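Local coordinates for protein Beta/alpha-amylase (Paenibacillus polymyxa, PDB 3VOC) that releases maltose units from non-reducing ends of starch chains through this family 14 beta-amylase domain, part of a larger precursor that also yields an alpha-amylase, at residues Gly358-Pro363 with Thr385-Asn390; Ser9-Leu14 with Ala37-Val42; Gly181-Tyr186 with Asp244-Tyr249. All coordinates share one frame; numbering follows the deposited sequence. Where two conformers were deposited one is given.

Interaction 1: residues Gly358-Pro363 with Thr385-Asn390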
loop_
_atom_site.group_PDB
_atom_site.type_symbol
_atom_site.label_atom_id
_atom_site.label_comp_id
_atom_site.label_asym_id
_atom_site.label_seq_id
_atom_site.Cartn_x
_atom_site.Cartn_y
_atom_site.Cartn_z
ATOM N N GLY A 358 5.644 10.418 3.407
ATOM C CA GLY A 358 4.308 10.899 3.054
ATOM C C GLY A 358 4.055 11.003 1.562
ATOM O O GLY A 358 4.996 11.060 0.764
ATOM N N GLU A 359 2.775 11.012 1.191
ATOM C CA GLU A 359 2.362 11.162 -0.207
ATOM C C GLU A 359 1.055 11.913 -0.194
ATOM O O GLU A 359 0.348 11.885 0.806
ATOM C CB GLU A 359 2.073 9.802 -0.830
ATOM C CG GLU A 359 3.285 8.938 -1.036
ATOM C CD GLU A 359 2.947 7.608 -1.668
ATOM O OE1 GLU A 359 1.770 7.349 -1.969
ATOM O OE2 GLU A 359 3.878 6.820 -1.868
ATOM N N ASN A 360 0.727 12.566 -1.303
ATOM C CA ASN A 360 -0.650 13.035 -1.537
ATOM C C ASN A 360 -1.466 11.877 -2.105
ATOM O O ASN A 360 -0.917 11.028 -2.840
ATOM C CB ASN A 360 -0.681 14.217 -2.518
ATOM C CG ASN A 360 0.085 13.928 -3.801
ATOM O OD1 ASN A 360 1.219 13.452 -3.755
ATOM N ND2 ASN A 360 -0.532 14.205 -4.952
ATOM N N ALA A 361 -2.757 11.825 -1.768
ATOM C CA ALA A 361 -3.620 10.743 -2.272
ATOM C C ALA A 361 -3.953 11.003 -3.731
ATOM O O ALA A 361 -3.937 10.092 -4.565
ATOM C CB ALA A 361 -4.918 10.644 -1.459
ATOM N N LEU A 362 -4.257 12.262 -4.027
ATOM C CA LEU A 362 -4.722 12.651 -5.352
ATOM C C LEU A 362 -3.893 13.845 -5.833
ATOM O O LEU A 362 -3.286 14.525 -5.020
ATOM C CB LEU A 362 -6.211 13.014 -5.297
ATOM C CG LEU A 362 -7.184 11.856 -5.008
ATOM C CD1 LEU A 362 -8.616 12.380 -4.896
ATOM C CD2 LEU A 362 -7.096 10.784 -6.076
ATOM N N PRO A 363 -3.860 14.096 -7.155
ATOM C CA PRO A 363 -3.120 15.264 -7.631
ATOM C C PRO A 363 -3.603 16.519 -6.923
ATOM O O PRO A 363 -4.785 16.645 -6.613
ATOM C CB PRO A 363 -3.457 15.315 -9.117
ATOM C CG PRO A 363 -3.715 13.902 -9.488
ATOM C CD PRO A 363 -4.370 13.269 -8.268
ATOM N N THR A 385 6.712 12.148 -1.123
ATOM C CA THR A 385 6.653 11.891 -2.560
ATOM C C THR A 385 5.394 12.503 -3.181
ATOM O O THR A 385 4.268 12.187 -2.774
ATOM C CB THR A 385 6.689 10.385 -2.883
ATOM O OG1 THR A 385 7.862 9.803 -2.319
ATOM C CG2 THR A 385 6.741 10.170 -4.404
ATOM N N LEU A 386 5.581 13.354 -4.189
ATOM C CA LEU A 386 4.443 13.947 -4.889
ATOM C C LEU A 386 3.938 13.097 -6.059
ATOM O O LEU A 386 4.708 12.744 -6.964
ATOM C CB LEU A 386 4.765 15.375 -5.370
ATOM C CG LEU A 386 3.430 15.988 -5.875
ATOM C CD1 LEU A 386 2.621 16.630 -4.760
ATOM C CD2 LEU A 386 3.642 16.953 -6.956
ATOM N N LEU A 387 2.652 12.742 -6.033
ATOM C CA LEU A 387 2.015 12.092 -7.180
ATOM C C LEU A 387 1.357 13.159 -8.048
ATOM O O LEU A 387 0.548 13.933 -7.526
ATOM C CB LEU A 387 0.941 11.104 -6.703
ATOM C CG LEU A 387 1.451 9.745 -6.206
ATOM C CD1 LEU A 387 2.081 9.836 -4.811
ATOM C CD2 LEU A 387 0.320 8.702 -6.223
ATOM N N ARG A 388 1.695 13.270 -9.338
ATOM C CA ARG A 388 2.797 12.602 -10.057
ATOM C C ARG A 388 3.566 13.619 -10.872
ATOM O O ARG A 388 3.232 14.816 -10.889
ATOM C CB ARG A 388 2.250 11.630 -11.095
ATOM C CG ARG A 388 2.282 10.247 -10.719
ATOM C CD ARG A 388 1.365 9.488 -11.662
ATOM N NE ARG A 388 0.700 8.446 -10.917
ATOM C CZ ARG A 388 1.226 7.249 -10.672
ATOM N NH1 ARG A 388 2.445 6.932 -11.113
ATOM N NH2 ARG A 388 0.523 6.380 -9.972
ATOM N N ILE A 389 4.592 13.128 -11.573
ATOM C CA ILE A 389 5.493 13.975 -12.327
ATOM C C ILE A 389 4.771 14.938 -13.291
ATOM O O ILE A 389 5.119 16.113 -13.339
ATOM C CB ILE A 389 6.608 13.128 -13.045
ATOM C CG1 ILE A 389 7.634 14.023 -13.746
ATOM C CG2 ILE A 389 6.010 12.105 -14.029
ATOM C CD1 ILE A 389 8.925 13.256 -14.149
ATOM N N ASN A 390 3.758 14.463 -14.021
ATOM C CA ASN A 390 3.081 15.332 -15.002
ATOM C C ASN A 390 2.244 16.444 -14.345
ATOM O O ASN A 390 1.856 17.408 -15.004
ATOM C CB ASN A 390 2.272 14.508 -16.012
ATOM C CG ASN A 390 3.138 13.952 -17.134
ATOM O OD1 ASN A 390 3.986 13.066 -16.929
ATOM N ND2 ASN A 390 2.945 14.491 -18.333
HETATM O O HOH W 1 6.373 7.332 -1.579
#

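Interaction 2: residues Ser9-Leu14 with Ala37-Val42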
loop_
_atom_site.group_PDB
_atom_site.type_symbol
_atom_site.label_atom_id
_atom_site.label_comp_id
_atom_site.label_asym_id
_atom_site.label_seq_id
_atom_site.Cartn_x
_atom_site.Cartn_y
_atom_site.Cartn_z
ATOM N N SER A 9 10.671 13.787 -3.086
ATOM C CA SER A 9 10.700 12.958 -4.274
ATOM C C SER A 9 9.430 13.141 -5.084
ATOM O O SER A 9 8.480 13.772 -4.630
ATOM C CB SER A 9 10.845 11.500 -3.865
ATOM O OG SER A 9 12.093 11.343 -3.207
ATOM N N VAL A 10 9.423 12.589 -6.295
ATOM C CA VAL A 10 8.276 12.710 -7.187
ATOM C C VAL A 10 8.054 11.345 -7.839
ATOM O O VAL A 10 9.023 10.687 -8.267
ATOM C CB VAL A 10 8.527 13.783 -8.268
ATOM C CG1 VAL A 10 7.389 13.798 -9.322
ATOM C CG2 VAL A 10 8.708 15.205 -7.621
ATOM N N MET A 11 6.790 10.923 -7.882
ATOM C CA MET A 11 6.431 9.655 -8.503
ATOM C C MET A 11 6.464 9.820 -10.014
ATOM O O MET A 11 5.978 10.810 -10.552
ATOM C CB MET A 11 5.049 9.167 -8.047
ATOM C CG MET A 11 4.746 7.690 -8.405
ATOM S SD MET A 11 3.423 6.961 -7.388
ATOM C CE MET A 11 4.187 7.021 -5.779
ATOM N N GLY A 12 7.062 8.837 -10.683
ATOM C CA GLY A 12 7.134 8.835 -12.133
ATOM C C GLY A 12 5.773 8.577 -12.771
ATOM O O GLY A 12 4.780 8.336 -12.074
ATOM N N PRO A 13 5.728 8.607 -14.109
ATOM C CA PRO A 13 4.445 8.496 -14.793
ATOM C C PRO A 13 3.852 7.092 -14.676
ATOM O O PRO A 13 4.578 6.113 -14.419
ATOM C CB PRO A 13 4.779 8.834 -16.259
ATOM C CG PRO A 13 6.224 8.650 -16.414
ATOM C CD PRO A 13 6.877 8.606 -15.033
ATOM N N LEU A 14 2.538 7.001 -14.852
ATOM C CA LEU A 14 1.869 5.705 -14.773
ATOM C C LEU A 14 2.125 4.869 -16.028
ATOM O O LEU A 14 2.568 3.720 -15.929
ATOM C CB LEU A 14 0.357 5.883 -14.538
ATOM C CG LEU A 14 -0.455 4.594 -14.400
ATOM C CD1 LEU A 14 -0.022 3.797 -13.171
ATOM C CD2 LEU A 14 -1.983 4.900 -14.348
ATOM N N ALA A 37 14.683 12.494 -5.534
ATOM C CA ALA A 37 14.526 11.178 -6.149
ATOM C C ALA A 37 13.256 11.045 -6.962
ATOM O O ALA A 37 12.315 11.835 -6.810
ATOM C CB ALA A 37 14.582 10.091 -5.097
ATOM N N ILE A 38 13.254 10.054 -7.848
ATOM C CA ILE A 38 12.054 9.630 -8.553
ATOM C C ILE A 38 11.612 8.291 -7.973
ATOM O O ILE A 38 12.429 7.362 -7.869
ATOM C CB ILE A 38 12.299 9.466 -10.075
ATOM C CG1 ILE A 38 12.817 10.781 -10.710
ATOM C CG2 ILE A 38 11.037 8.908 -10.787
ATOM C CD1 ILE A 38 11.830 11.975 -10.626
ATOM N N THR A 39 10.344 8.204 -7.553
ATOM C CA THR A 39 9.771 6.908 -7.125
ATOM C C THR A 39 9.030 6.236 -8.301
ATOM O O THR A 39 8.400 6.907 -9.130
ATOM C CB THR A 39 8.846 7.000 -5.886
ATOM O OG1 THR A 39 7.586 7.553 -6.279
ATOM C CG2 THR A 39 9.473 7.886 -4.774
ATOM N N THR A 40 9.124 4.908 -8.373
ATOM C CA THR A 40 8.742 4.207 -9.598
ATOM C C THR A 40 8.101 2.868 -9.279
ATOM O O THR A 40 8.728 2.024 -8.645
ATOM C CB THR A 40 9.987 3.924 -10.474
ATOM O OG1 THR A 40 10.656 5.155 -10.780
ATOM C CG2 THR A 40 9.598 3.193 -11.786
ATOM N N ASP A 41 6.862 2.667 -9.729
ATOM C CA ASP A 41 6.295 1.327 -9.754
ATOM C C ASP A 41 7.123 0.432 -10.673
ATOM O O ASP A 41 7.214 0.687 -11.879
ATOM C CB ASP A 41 4.850 1.333 -10.234
ATOM C CG ASP A 41 3.868 1.633 -9.117
ATOM O OD1 ASP A 41 3.934 0.993 -8.052
ATOM O OD2 ASP A 41 3.015 2.502 -9.320
ATOM N N VAL A 42 7.750 -0.582 -10.084
ATOM C CA VAL A 42 8.481 -1.611 -10.855
ATOM C C VAL A 42 7.512 -2.776 -10.943
ATOM O O VAL A 42 7.405 -3.604 -10.018
ATOM C CB VAL A 42 9.844 -1.960 -10.202
ATOM C CG1 VAL A 42 10.625 -2.990 -11.021
ATOM C CG2 VAL A 42 10.688 -0.674 -10.018
#

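Interaction 3: residues Gly181-Tyr186 with Asp244-Tyr249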
loop_
_atom_site.group_PDB
_atom_site.type_symbol
_atom_site.label_atom_id
_atom_site.label_comp_id
_atom_site.label_asym_id
_atom_site.label_seq_id
_atom_site.Cartn_x
_atom_site.Cartn_y
_atom_site.Cartn_z
ATOM N N GLY A 181 -16.999 -0.282 1.149
ATOM C CA GLY A 181 -16.422 -1.470 0.540
ATOM C C GLY A 181 -16.930 -2.714 1.236
ATOM O O GLY A 181 -18.001 -2.693 1.879
ATOM N N LYS A 182 -16.177 -3.808 1.115
ATOM C CA LYS A 182 -16.623 -5.098 1.658
ATOM C C LYS A 182 -15.443 -5.868 2.246
ATOM O O LYS A 182 -14.306 -5.709 1.775
ATOM C CB LYS A 182 -17.300 -5.948 0.566
ATOM C CG LYS A 182 -18.641 -5.393 0.106
ATOM C CD LYS A 182 -19.239 -6.155 -1.059
ATOM C CE LYS A 182 -20.547 -5.483 -1.531
ATOM N NZ LYS A 182 -21.134 -6.240 -2.690
ATOM N N PHE A 183 -15.722 -6.687 3.270
ATOM C CA PHE A 183 -14.750 -7.667 3.776
ATOM C C PHE A 183 -14.339 -8.640 2.662
ATOM O O PHE A 183 -15.128 -8.932 1.771
ATOM C CB PHE A 183 -15.310 -8.439 4.989
ATOM C CG PHE A 183 -15.464 -7.599 6.231
ATOM C CD1 PHE A 183 -16.711 -7.423 6.813
ATOM C CD2 PHE A 183 -14.364 -7.005 6.834
ATOM C CE1 PHE A 183 -16.865 -6.645 7.958
ATOM C CE2 PHE A 183 -14.508 -6.218 7.996
ATOM C CZ PHE A 183 -15.759 -6.044 8.558
ATOM N N GLN A 184 -13.109 -9.144 2.739
ATOM C CA GLN A 184 -12.469 -9.864 1.636
ATOM C C GLN A 184 -11.936 -11.219 2.092
ATOM O O GLN A 184 -10.824 -11.637 1.716
ATOM C CB GLN A 184 -11.328 -9.005 1.072
ATOM C CG GLN A 184 -11.783 -7.644 0.518
ATOM C CD GLN A 184 -12.654 -7.796 -0.723
ATOM O OE1 GLN A 184 -12.391 -8.652 -1.563
ATOM N NE2 GLN A 184 -13.695 -6.960 -0.844
ATOM N N ALA A 185 -12.729 -11.906 2.918
ATOM C CA ALA A 185 -12.302 -13.157 3.520
ATOM C C ALA A 185 -13.247 -14.293 3.157
ATOM O O ALA A 185 -13.493 -15.182 3.981
ATOM C CB ALA A 185 -12.207 -13.001 5.057
ATOM N N TYR A 186 -13.749 -14.283 1.916
ATOM C CA TYR A 186 -14.807 -15.230 1.524
ATOM C C TYR A 186 -14.386 -16.368 0.627
ATOM O O TYR A 186 -15.208 -17.229 0.282
ATOM C CB TYR A 186 -16.071 -14.502 1.031
ATOM C CG TYR A 186 -16.576 -13.604 2.132
ATOM C CD1 TYR A 186 -17.559 -14.041 3.037
ATOM C CD2 TYR A 186 -16.007 -12.356 2.338
ATOM C CE1 TYR A 186 -17.985 -13.210 4.095
ATOM C CE2 TYR A 186 -16.415 -11.533 3.374
ATOM C CZ TYR A 186 -17.403 -11.962 4.256
ATOM O OH TYR A 186 -17.806 -11.113 5.275
ATOM N N ASP A 244 -12.686 -11.058 17.509
ATOM C CA ASP A 244 -11.873 -12.160 17.007
ATOM C C ASP A 244 -11.744 -12.126 15.483
ATOM O O ASP A 244 -10.659 -12.355 14.947
ATOM C CB ASP A 244 -12.428 -13.523 17.459
ATOM C CG ASP A 244 -11.789 -14.017 18.742
ATOM O OD1 ASP A 244 -10.578 -13.784 18.944
ATOM O OD2 ASP A 244 -12.482 -14.667 19.550
ATOM N N PHE A 245 -12.851 -11.875 14.781
ATOM C CA PHE A 245 -12.787 -11.818 13.325
ATOM C C PHE A 245 -11.869 -10.673 12.852
ATOM O O PHE A 245 -10.985 -10.884 12.014
ATOM C CB PHE A 245 -14.167 -11.677 12.657
ATOM C CG PHE A 245 -14.065 -11.340 11.193
ATOM C CD1 PHE A 245 -13.594 -12.293 10.287
ATOM C CD2 PHE A 245 -14.371 -10.064 10.730
ATOM C CE1 PHE A 245 -13.444 -11.993 8.944
ATOM C CE2 PHE A 245 -14.230 -9.755 9.380
ATOM C CZ PHE A 245 -13.762 -10.738 8.482
ATOM N N LEU A 246 -12.091 -9.469 13.381
ATOM C CA LEU A 246 -11.334 -8.301 12.935
ATOM C C LEU A 246 -9.871 -8.402 13.296
ATOM O O LEU A 246 -9.022 -7.991 12.513
ATOM C CB LEU A 246 -11.913 -7.008 13.524
ATOM C CG LEU A 246 -13.184 -6.470 12.880
ATOM C CD1 LEU A 246 -13.620 -5.206 13.599
ATOM C CD2 LEU A 246 -12.972 -6.199 11.387
ATOM N N SER A 247 -9.574 -8.928 14.491
ATOM C CA SER A 247 -8.176 -9.142 14.889
ATOM C C SER A 247 -7.482 -10.134 13.958
ATOM O O SER A 247 -6.339 -9.904 13.525
ATOM C CB SER A 247 -8.084 -9.614 16.345
ATOM O OG SER A 247 -6.732 -9.769 16.726
ATOM N N TRP A 248 -8.169 -11.238 13.649
ATOM C CA TRP A 248 -7.615 -12.232 12.730
ATOM C C TRP A 248 -7.424 -11.643 11.320
ATOM O O TRP A 248 -6.403 -11.853 10.667
ATOM C CB TRP A 248 -8.505 -13.490 12.649
ATOM C CG TRP A 248 -8.122 -14.342 11.455
ATOM C CD1 TRP A 248 -7.074 -15.230 11.379
ATOM C CD2 TRP A 248 -8.747 -14.344 10.163
ATOM N NE1 TRP A 248 -7.023 -15.792 10.121
ATOM C CE2 TRP A 248 -8.041 -15.271 9.358
ATOM C CE3 TRP A 248 -9.843 -13.655 9.608
ATOM C CZ2 TRP A 248 -8.385 -15.523 8.027
ATOM C CZ3 TRP A 248 -10.184 -13.903 8.285
ATOM C CH2 TRP A 248 -9.464 -14.847 7.511
ATOM N N TYR A 249 -8.436 -10.916 10.866
ATOM C CA TYR A 249 -8.454 -10.306 9.540
ATOM C C TYR A 249 -7.218 -9.407 9.388
ATOM O O TYR A 249 -6.483 -9.502 8.392
ATOM C CB TYR A 249 -9.747 -9.513 9.418
ATOM C CG TYR A 249 -10.120 -8.999 8.044
ATOM C CD1 TYR A 249 -10.257 -9.866 6.948
ATOM C CD2 TYR A 249 -10.392 -7.638 7.854
ATOM C CE1 TYR A 249 -10.660 -9.367 5.690
ATOM C CE2 TYR A 249 -10.777 -7.139 6.612
ATOM C CZ TYR A 249 -10.908 -8.003 5.536
ATOM O OH TYR A 249 -11.272 -7.480 4.303
#

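Interaction 1: residues Gly358-Pro363 with Thr385-Asn390
The amide of N360 lies between two leucines of the facing segment: CD1 of L386 sits over one face, displaced toward OD1, while CB of L387 approaches obliquely from the other side of the plane. Both polar ends of its edge are bonded to the backbone of L387. OD1 receives L387 N at 2.8 Å on a lone pair, and ND2 donates to L387 O, also at 2.8 Å, almost exactly in the amide plane. Two nearly straight bonds to one residue fix the rotation of the amide, which matters at the site because N360 probably also binds substrate. A second hydrogen of ND2 goes to L362 O at 2.8 Å, which ties down the turn after the strand; here the donor stands above the carbonyl plane. Asparagine suits the place because it presents donor and acceptor side by side on a short stalk, its CG tucked between backbone N and carbonyl carbon (chi1 51°). The strands concerned, 356-359 and 383-386, are neighbouring parallel members of a TIM barrel, joined by helix 367-378, and T385 N reaches G358 O at 2.8 Å just before the chains open into their C-terminal loops. That end of the barrel carries the active site. E359, probably the proton acceptor of catalysis, has its carboxylate faced on one side by CD1 of L387, which is 3.8 Å from OE1. The apolar leucine offers bulk without competing for the oxygens. OE2 makes a salt bridge with K279 and accepts a hydrogen bond from a water at 2.6 Å, which also bonds OG1 of T385. Past these bonds the peptide between L387 and R388 is cis, and R388, a likely substrate-binding residue, sends NH1 to G12 O.

Interaction 2: residues Ser9-Leu14 with Ala37-Val42
M11 and T39 meet on the interior face of two adjacent parallel strands, 7-11 and 37-43, the first and second of a TIM barrel and joined through helix 20-32 in a right-handed beta-alpha-beta unit. Their side chains cross rather than run abreast. OG1 of T39 stands between its own backbone N and carbonyl carbon (chi1 76°), which swings it toward the neighbouring strand, where it comes within 3.3 Å of M11 CA. No polar partner for this buried hydroxyl is found in the model. M11 was modelled in two conformers, so the touch of its CE on the hydroxyl is doubtful; the long, unbranched thioether chain also touches L387 and R388, the latter a probable substrate-binding residue. CG2 of T39 points back along its own strand, 4.0 Å from CB of S9, whose small side chain also borders the methyl of A37, with OG 3.4 Å from A37 CB. S9, A37 and T39 are small enough to lie close together on this face.

V10 and I38 occupy the outer face, where both pack on L30 of helix 20-32, and I38 also meets Y63 of helix 58-69. Branched apolar chains fill this layer between sheet and helices. CD1 of I38 is 4.4 Å from V10 CB. The axes of strand pieces 9-11 and 37-42, inclined at 29°, are joined by V10 N to A37 O, T39 N to V10 O at 2.9 Å, and G12 N to T39 O. Further along, D41, a probable substrate-binding residue near the C-terminal end of strand 37-43, has OD1 hydrogen-bonded to S79 OG. G12, with no side chain, lets CG2 of I38 settle 4.0 Å from G12 N, the same N that donates to T39 O at 2.8 Å in an almost linear bond.

Interaction 3: residues Gly181-Tyr186 with Asp244-Tyr249
Residues 181-186 form an irregular, extended-to-turning run that passes the side of helix 240-268; the nearest CA atoms, of A185 and Y249, are 7.7 Å apart. F183 points at the helix, and its ring is gripped by two T-shaped contacts. F245 turns an edge to it, setting CE2 over the centre of the F183 ring, 3.7 Å above the plane; the two planes stand at 89°. F183 in turn presents its own edge to the Y249 ring, with CD2 3.6 Å from Y249 CE2. The F183 ring thus stands nearly upright to both F245 and Y249. The CD2 methyl of L246 comes up obliquely, 3.7 Å from F183 CE2. A185, small enough to fit between larger groups, rests its CB at the edge of the W248 ring, 3.9 Å from CZ3, and close to Y249 CE1. With CG anti to the backbone N (chi1 -169°), Y249 carries its ring out toward the loop. The only hydrogen bond across the contact is Q184 N to Y249 OH, 2.9 Å long and bent to 133°; the hydroxyl also bonds A299 O, so tyrosine supplies both a ring for the cluster and a hydroxyl for two bonds. Q184 curls back, its NE2 bonded to K182 O. Such an aromatic cluster pins the long loop between strand 153-156 and helix 188-202 to the helix preceding strand 275-279 of the TIM barrel.

How the interactions relate
All three contacts are largely buried, but their chemistry follows their place in the fold. Interactions 1 and 2 belong to one barrel sheet: strands 383-386 and 7-11 are neighbours, so together they span strands 356-359, 383-386, 7-11 and 37-43, across the point where the barrel closes. They touch directly, I389 N meeting M11 O in a probable hydrogen bond. Interaction 2 is held by backbone bonds, with S9, A37, T39 and the longer M11 on its interior face; interaction 1 is held mainly by a side-chain amide, beside a probable active-site carboxylate. Interaction 3, its centre about 30 Å from that of interaction 1 across the chain's centre, joins a loop and helix chiefly by aromatic packing, away from the substrate sites.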